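PDB 4FBM: LipS lipolytic enzyme from Unidentified, which probably hydrolyses ester bonds of lipids as a thermostable lipase of the alpha/beta-hydrolase fold. Local coordinates for residues Leu153-Pro158 and His228-His233. Residues are numbered along the deposited sequence; the frame is centred on the assembly and turned at random.
Sequences LRMESP and HVVPPH
His-233 NE2 donates to the syn lone pair of Glu-156 OE1 at 2.8 Å, with an N-H...O angle of 159°. Carboxylate and imidazole lie nearly coplanar, 20° apart. Arg-154 comes side-on, NE and NH2 both reaching Glu-156 OE2 from one face of the carboxylate, NH2 at 3.1 Å in a salt bridge. That guanidinium also pairs with Glu-209 of its own chain through NH1 and with Glu-209 of the second subunit through NH2, so the cluster extends to the dimer interface. Beside it, CG and CD of Pro-231 pack against Met-155 O, CG at 3.4 Å. Without the ring, as with an alanine here, the carbonyl oxygens of Arg-154 and Met-155 would probably lose the CG and CD packed against them, and the backbone its restricted phi. The chi2 bend of Met-155 (-53°) brings its SD to 4.1 Å from Val-230 CG2, and a further bend at chi3 turns CE toward Val-229 O. Val-230 also touches His-257, part of a probable Ser-His-Asp triad with Ser-126 and Asp-227. The contact thus joins the loops following parallel strands 145-149 and 219-224, just ahead of helices 158-161 and 233-239, with helix 198-211 packing against Leu-153 and Met-155.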
loop_
_atom_site.group_PDB
_atom_site.type_symbol
_atom_site.label_atom_id
_atom_site.label_comp_id
_atom_site.label_asym_id
_atom_site.label_seq_id
_atom_site.Cartn_x
_atom_site.Cartn_y
_atom_site.Cartn_z
ATOM N N LEU A 153 7.975 6.040 1.725
ATOM C CA LEU A 153 7.716 4.625 1.380
ATOM C C LEU A 153 6.951 3.884 2.453
ATOM O O LEU A 153 6.083 3.065 2.144
ATOM C CB LEU A 153 9.017 3.846 1.101
ATOM C CG LEU A 153 9.391 3.546 -0.343
ATOM C CD1 LEU A 153 9.941 4.762 -1.001
ATOM C CD2 LEU A 153 10.421 2.463 -0.430
ATOM N N ARG A 154 7.327 4.127 3.708
ATOM C CA ARG A 154 6.666 3.534 4.860
ATOM C C ARG A 154 6.489 4.648 5.819
ATOM O O ARG A 154 7.465 5.175 6.303
ATOM C CB ARG A 154 7.545 2.505 5.492
ATOM C CG ARG A 154 7.819 1.372 4.569
ATOM C CD ARG A 154 8.749 0.377 5.215
ATOM N NE ARG A 154 8.111 -0.247 6.359
ATOM C CZ ARG A 154 7.206 -1.206 6.262
ATOM N NH1 ARG A 154 6.830 -1.658 5.060
ATOM N NH2 ARG A 154 6.675 -1.710 7.371
ATOM N N MET A 155 5.258 5.065 6.034
ATOM C CA MET A 155 4.972 6.188 6.876
ATOM C C MET A 155 5.125 5.773 8.307
ATOM O O MET A 155 5.401 6.579 9.191
ATOM C CB MET A 155 3.556 6.634 6.638
ATOM C CG MET A 155 3.392 7.406 5.398
ATOM S SD MET A 155 4.532 8.774 5.295
ATOM C CE MET A 155 3.544 10.133 5.894
ATOM N N GLU A 156 4.887 4.484 8.511
ATOM C CA GLU A 156 4.912 3.839 9.809
ATOM C C GLU A 156 4.196 4.590 10.900
ATOM O O GLU A 156 4.685 4.687 11.997
ATOM C CB GLU A 156 6.309 3.411 10.208
ATOM C CG GLU A 156 6.433 1.899 10.147
ATOM C CD GLU A 156 7.821 1.416 9.761
ATOM O OE1 GLU A 156 8.751 2.241 9.739
ATOM O OE2 GLU A 156 7.986 0.210 9.474
ATOM N N SER A 157 3.012 5.091 10.577
ATOM C CA SER A 157 2.076 5.642 11.541
ATOM C C SER A 157 0.743 4.862 11.641
ATOM O O SER A 157 -0.057 4.882 10.711
ATOM C CB SER A 157 1.755 7.065 11.164
ATOM O OG SER A 157 0.389 7.273 11.356
ATOM N N PRO A 158 0.477 4.214 12.787
ATOM C CA PRO A 158 -0.824 3.600 12.947
ATOM C C PRO A 158 -1.985 4.554 12.767
ATOM O O PRO A 158 -2.999 4.140 12.250
ATOM C CB PRO A 158 -0.781 3.087 14.375
ATOM C CG PRO A 158 0.587 2.763 14.581
ATOM C CD PRO A 158 1.401 3.756 13.834
ATOM N N HIS A 228 10.439 14.698 10.817
ATOM C CA HIS A 228 9.263 14.552 11.661
ATOM C C HIS A 228 8.010 14.220 10.895
ATOM O O HIS A 228 6.934 14.192 11.485
ATOM C CB HIS A 228 9.032 15.823 12.486
ATOM C CG HIS A 228 10.268 16.316 13.158
ATOM N ND1 HIS A 228 10.819 17.550 12.882
ATOM C CD2 HIS A 228 11.100 15.714 14.042
ATOM C CE1 HIS A 228 11.927 17.692 13.587
ATOM N NE2 HIS A 228 12.121 16.591 14.294
ATOM N N VAL A 229 8.145 14.002 9.585
ATOM C CA VAL A 229 7.025 13.592 8.725
ATOM C C VAL A 229 7.142 12.136 8.198
ATOM O O VAL A 229 6.216 11.336 8.334
ATOM C CB VAL A 229 6.840 14.571 7.578
ATOM C CG1 VAL A 229 5.582 14.237 6.806
ATOM C CG2 VAL A 229 6.764 15.977 8.109
ATOM N N VAL A 230 8.285 11.817 7.597
ATOM C CA VAL A 230 8.612 10.482 7.132
ATOM C C VAL A 230 9.712 10.021 8.082
ATOM O O VAL A 230 10.569 10.800 8.448
ATOM C CB VAL A 230 9.119 10.560 5.667
ATOM C CG1 VAL A 230 9.696 9.259 5.180
ATOM C CG2 VAL A 230 8.010 10.971 4.771
ATOM N N PRO A 231 9.652 8.773 8.539
ATOM C CA PRO A 231 10.689 8.149 9.338
ATOM C C PRO A 231 12.003 8.083 8.588
ATOM O O PRO A 231 12.033 7.594 7.470
ATOM C CB PRO A 231 10.176 6.725 9.527
ATOM C CG PRO A 231 8.742 6.844 9.439
ATOM C CD PRO A 231 8.445 7.948 8.481
ATOM N N PRO A 232 13.097 8.550 9.208
ATOM C CA PRO A 232 14.308 8.670 8.432
ATOM C C PRO A 232 14.954 7.321 8.152
ATOM O O PRO A 232 15.905 7.258 7.368
ATOM C CB PRO A 232 15.206 9.532 9.319
ATOM C CG PRO A 232 14.285 10.177 10.300
ATOM C CD PRO A 232 13.265 9.129 10.549
ATOM N N HIS A 233 14.448 6.236 8.733
ATOM C CA HIS A 233 15.070 4.955 8.419
ATOM C C HIS A 233 14.666 4.499 7.004
ATOM O O HIS A 233 15.121 3.454 6.529
ATOM C CB HIS A 233 14.743 3.900 9.463
ATOM C CG HIS A 233 13.489 3.156 9.166
ATOM N ND1 HIS A 233 13.479 1.981 8.440
ATOM C CD2 HIS A 233 12.198 3.439 9.452
ATOM C CE1 HIS A 233 12.234 1.559 8.310
ATOM N NE2 HIS A 233 11.438 2.424 8.917
#